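Local coordinates for protein probable ribonuclease HepT (Haemophilus influenzae, PDB 1JOG) that probably acts as the RNase toxin of a type VII toxin-antitoxin system, forming a homodimer that is neutralised by its cognate antitoxin MntA, at residues K59-Q64 with K81-E86. Residues are numbered along the deposited sequence; the frame is centred on the assembly and turned at random.
Sequences KMMKRQ and KDILRE
Ile-83 reaches from its helix onto segment 59-64 and divides its two branches between neighbouring side chains there. Its CD1 methyl meets the aliphatic stem of Lys-62 side-on, 3.6 Å from Lys-62 CG, with CB and CD of the lysine a little farther off. Its other branch, CG2, lies 3.9 Å from Met-61 CB, close to the backbone of the long helix. Lys-62 offers this stem because its CG stands opposite the backbone N (chi1 -162°); the rest of the chain runs on extended and takes the amino group away from segment 81-86. Met-61, a selenomethionine, touches through its CB and its selenium. Beyond CG it is stretched out (chi2 174°), which carries SE past the isoleucine to within 3.9 Å of CD2 of Leu-84. The CB of that leucine leads away from segment 59-64, but its CD2 branch turns back to meet the selenium, the two side chains slanting across one another. No hydrogen bond links the segments; the joint is apolar. The short helical axes approach to 9.6 Å and cross at 69°. Their nearest CA atoms, those of Lys-62 and Ile-83, are 6.2 Å apart. On the outer side of segment 81-86, Arg-85 NH1 forms a salt bridge with Asp-82 OD1 one turn back. Leu-58, just before segment 59-64, also touches Ile-83 and Leu-84. In the all-helical nucleotidyltransferase substrate-binding-like domain, the short helix 80-89 thus packs across the C-terminal part of the long helix 36-68, while Leu-84 also rests on Trp-99 and Val-100 of helix 96-106 and Met-61 on Leu-135 of helix 125-140.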
ATOM      1  N   LYS A  59      14.897  -5.061   2.713  1.00 36.77           N
ATOM      2  CA  LYS A  59      15.575  -5.610   1.559  1.00 48.82           C
ATOM      3  C   LYS A  59      17.059  -5.326   1.741  1.00 46.66           C
ATOM      4  O   LYS A  59      17.848  -6.196   1.506  1.00 40.19           O
ATOM      5  CB  LYS A  59      15.059  -5.020   0.249  1.00 45.83           C
ATOM      6  CG  LYS A  59      14.065  -5.906  -0.432  1.00 65.19           C
ATOM      7  CD  LYS A  59      12.722  -5.224  -0.594  1.00 78.64           C
ATOM      8  CE  LYS A  59      11.681  -6.109  -1.309  1.00 60.51           C
ATOM      9  NZ  LYS A  59      10.602  -5.195  -1.846  1.00 67.32           N
HETATM   10  N   MSE A  60      17.407  -4.136   2.238  1.00 47.91           N
HETATM   11  CA  MSE A  60      18.804  -3.737   2.442  1.00 28.21           C
HETATM   12  C   MSE A  60      19.490  -4.537   3.528  1.00 31.38           C
HETATM   13  O   MSE A  60      20.635  -4.894   3.367  1.00 41.98           O
HETATM   14  CB  MSE A  60      18.918  -2.227   2.796  1.00 30.33           C
HETATM   15  CG  MSE A  60      18.520  -1.319   1.610  1.00 49.30           C
HETATM   16 SE   MSE A  60      19.738  -1.572   0.080  1.00 57.03          SE
HETATM   17  CE  MSE A  60      18.801  -2.431  -1.113  1.00 25.35           C
HETATM   18  N   MSE A  61      18.812  -4.833   4.628  1.00 40.25           N
HETATM   19  CA  MSE A  61      19.467  -5.616   5.625  1.00 44.06           C
HETATM   20  C   MSE A  61      19.758  -6.946   4.935  1.00 39.46           C
HETATM   21  O   MSE A  61      20.759  -7.559   5.194  1.00 29.63           O
HETATM   22  CB  MSE A  61      18.560  -5.917   6.812  1.00 19.71           C
HETATM   23  CG  MSE A  61      18.234  -4.721   7.690  1.00 28.76           C
HETATM   24 SE   MSE A  61      16.901  -5.279   9.045  1.00 27.54          SE
HETATM   25  CE  MSE A  61      16.273  -3.386   9.063  1.00 19.48           C
ATOM     26  N   LYS A  62      18.848  -7.400   4.086  1.00 34.90           N
ATOM     27  CA  LYS A  62      19.002  -8.685   3.460  1.00 37.97           C
ATOM     28  C   LYS A  62      20.201  -8.658   2.508  1.00 57.79           C
ATOM     29  O   LYS A  62      21.144  -9.454   2.629  1.00 30.18           O
ATOM     30  CB  LYS A  62      17.744  -9.036   2.704  1.00 39.92           C
ATOM     31  CG  LYS A  62      17.674 -10.517   2.399  1.00 38.76           C
ATOM     32  CD  LYS A  62      16.346 -10.935   1.748  1.00 54.47           C
ATOM     33  CE  LYS A  62      16.494 -12.288   1.020  1.00 68.93           C
ATOM     34  NZ  LYS A  62      15.197 -12.940   0.650  1.00 78.49           N
ATOM     35  N   ARG A  63      20.198  -7.716   1.577  1.00 30.88           N
ATOM     36  CA  ARG A  63      21.304  -7.676   0.666  1.00 53.63           C
ATOM     37  C   ARG A  63      22.601  -7.483   1.407  1.00 60.56           C
ATOM     38  O   ARG A  63      23.624  -7.940   0.940  1.00 47.54           O
ATOM     39  CB  ARG A  63      21.167  -6.570  -0.356  1.00 41.08           C
ATOM     40  CG  ARG A  63      21.212  -7.076  -1.775  1.00 64.13           C
ATOM     41  CD  ARG A  63      20.766  -6.009  -2.769  1.00 60.41           C
ATOM     42  NE  ARG A  63      21.391  -4.714  -2.474  1.00 40.70           N
ATOM     43  CZ  ARG A  63      21.078  -3.612  -3.155  1.00 67.56           C
ATOM     44  NH1 ARG A  63      20.156  -3.675  -4.154  1.00 41.40           N
ATOM     45  NH2 ARG A  63      21.683  -2.456  -2.835  1.00 58.79           N
ATOM     46  N   GLN A  64      22.563  -6.829   2.560  1.00 63.83           N
ATOM     47  CA  GLN A  64      23.784  -6.559   3.308  1.00 53.03           C
ATOM     48  C   GLN A  64      24.361  -7.860   3.814  1.00 56.69           C
ATOM     49  O   GLN A  64      25.508  -8.117   3.618  1.00 68.79           O
ATOM     50  CB  GLN A  64      23.481  -5.637   4.464  1.00 43.48           C
ATOM     51  CG  GLN A  64      24.648  -5.280   5.320  1.00 64.98           C
ATOM     52  CD  GLN A  64      25.626  -4.392   4.618  1.00 62.21           C
ATOM     53  OE1 GLN A  64      25.263  -3.674   3.702  1.00 64.88           O
ATOM     54  NE2 GLN A  64      26.881  -4.426   5.050  1.00 82.56           N
ATOM     55  N   LYS A  81      12.765 -12.810  10.938  1.00 37.35           N
ATOM     56  CA  LYS A  81      13.560 -12.884  12.196  1.00 59.70           C
ATOM     57  C   LYS A  81      15.046 -13.299  12.146  1.00 41.08           C
ATOM     58  O   LYS A  81      15.858 -12.935  13.022  1.00 46.94           O
ATOM     59  CB  LYS A  81      12.818 -13.768  13.219  1.00 61.47           C
ATOM     60  CG  LYS A  81      11.713 -13.022  13.960  1.00 58.08           C
ATOM     61  CD  LYS A  81      10.752 -13.990  14.615  1.00 75.26           C
ATOM     62  CE  LYS A  81       9.607 -13.255  15.358  1.00 73.91           C
ATOM     63  NZ  LYS A  81      10.001 -12.565  16.640  1.00 73.35           N
ATOM     64  N   ASP A  82      15.415 -14.016  11.112  1.00 39.56           N
ATOM     65  CA  ASP A  82      16.803 -14.392  10.941  1.00 45.48           C
ATOM     66  C   ASP A  82      17.473 -13.140  10.440  1.00 48.74           C
ATOM     67  O   ASP A  82      18.538 -12.752  10.918  1.00 72.23           O
ATOM     68  CB  ASP A  82      16.928 -15.509   9.904  1.00 58.34           C
ATOM     69  CG  ASP A  82      16.416 -16.828  10.426  1.00 77.12           C
ATOM     70  OD1 ASP A  82      16.613 -17.032  11.661  1.00 69.02           O
ATOM     71  OD2 ASP A  82      15.846 -17.632   9.621  1.00 74.27           O
ATOM     72  N   ILE A  83      16.841 -12.494   9.469  1.00 60.84           N
ATOM     73  CA  ILE A  83      17.343 -11.247   8.880  1.00 44.74           C
ATOM     74  C   ILE A  83      17.543 -10.222  10.040  1.00 56.42           C
ATOM     75  O   ILE A  83      18.588  -9.537  10.117  1.00 31.91           O
ATOM     76  CB  ILE A  83      16.281 -10.684   7.837  1.00 60.91           C
ATOM     77  CG1 ILE A  83      16.101 -11.640   6.645  1.00 50.25           C
ATOM     78  CG2 ILE A  83      16.678  -9.330   7.338  1.00 40.02           C
ATOM     79  CD1 ILE A  83      17.302 -11.717   5.761  1.00 64.16           C
ATOM     80  N   LEU A  84      16.544 -10.109  10.934  1.00 33.50           N
ATOM     81  CA  LEU A  84      16.665  -9.156  12.052  1.00 29.80           C
ATOM     82  C   LEU A  84      17.765  -9.601  12.964  1.00 30.82           C
ATOM     83  O   LEU A  84      18.560  -8.787  13.351  1.00 36.15           O
ATOM     84  CB  LEU A  84      15.383  -9.026  12.851  1.00 36.29           C
ATOM     85  CG  LEU A  84      14.154  -8.522  12.099  1.00 31.09           C
ATOM     86  CD1 LEU A  84      12.940  -8.288  13.114  1.00 31.54           C
ATOM     87  CD2 LEU A  84      14.553  -7.301  11.342  1.00 16.44           C
ATOM     88  N   ARG A  85      17.807 -10.872  13.341  1.00 31.02           N
ATOM     89  CA  ARG A  85      18.936 -11.320  14.164  1.00 48.60           C
ATOM     90  C   ARG A  85      20.303 -11.022  13.539  1.00 62.36           C
ATOM     91  O   ARG A  85      21.185 -10.477  14.230  1.00 48.90           O
ATOM     92  CB  ARG A  85      18.841 -12.799  14.446  1.00 38.77           C
ATOM     93  CG  ARG A  85      17.803 -13.071  15.519  1.00 66.55           C
ATOM     94  CD  ARG A  85      17.512 -14.531  15.609  1.00 80.19           C
ATOM     95  NE  ARG A  85      16.168 -14.785  16.106  1.00 61.32           N
ATOM     96  CZ  ARG A  85      15.370 -15.704  15.589  1.00 72.70           C
ATOM     97  NH1 ARG A  85      15.784 -16.445  14.564  1.00 78.75           N
ATOM     98  NH2 ARG A  85      14.161 -15.878  16.093  1.00 72.98           N
ATOM     99  N   GLU A  86      20.496 -11.359  12.250  1.00 57.67           N
ATOM    100  CA  GLU A  86      21.791 -11.089  11.586  1.00 48.11           C
ATOM    101  C   GLU A  86      22.110  -9.603  11.580  1.00 42.32           C
ATOM    102  O   GLU A  86      23.190  -9.184  11.959  1.00 60.02           O
ATOM    103  CB  GLU A  86      21.778 -11.635  10.177  1.00 53.99           C
ATOM    104  CG  GLU A  86      22.449 -12.996  10.033  1.00 70.32           C
ATOM    105  CD  GLU A  86      21.944 -14.078  10.985  1.00 79.25           C
ATOM    106  OE1 GLU A  86      22.718 -15.029  11.233  1.00 80.89           O
ATOM    107  OE2 GLU A  86      20.797 -14.009  11.474  1.00 80.98           O
TER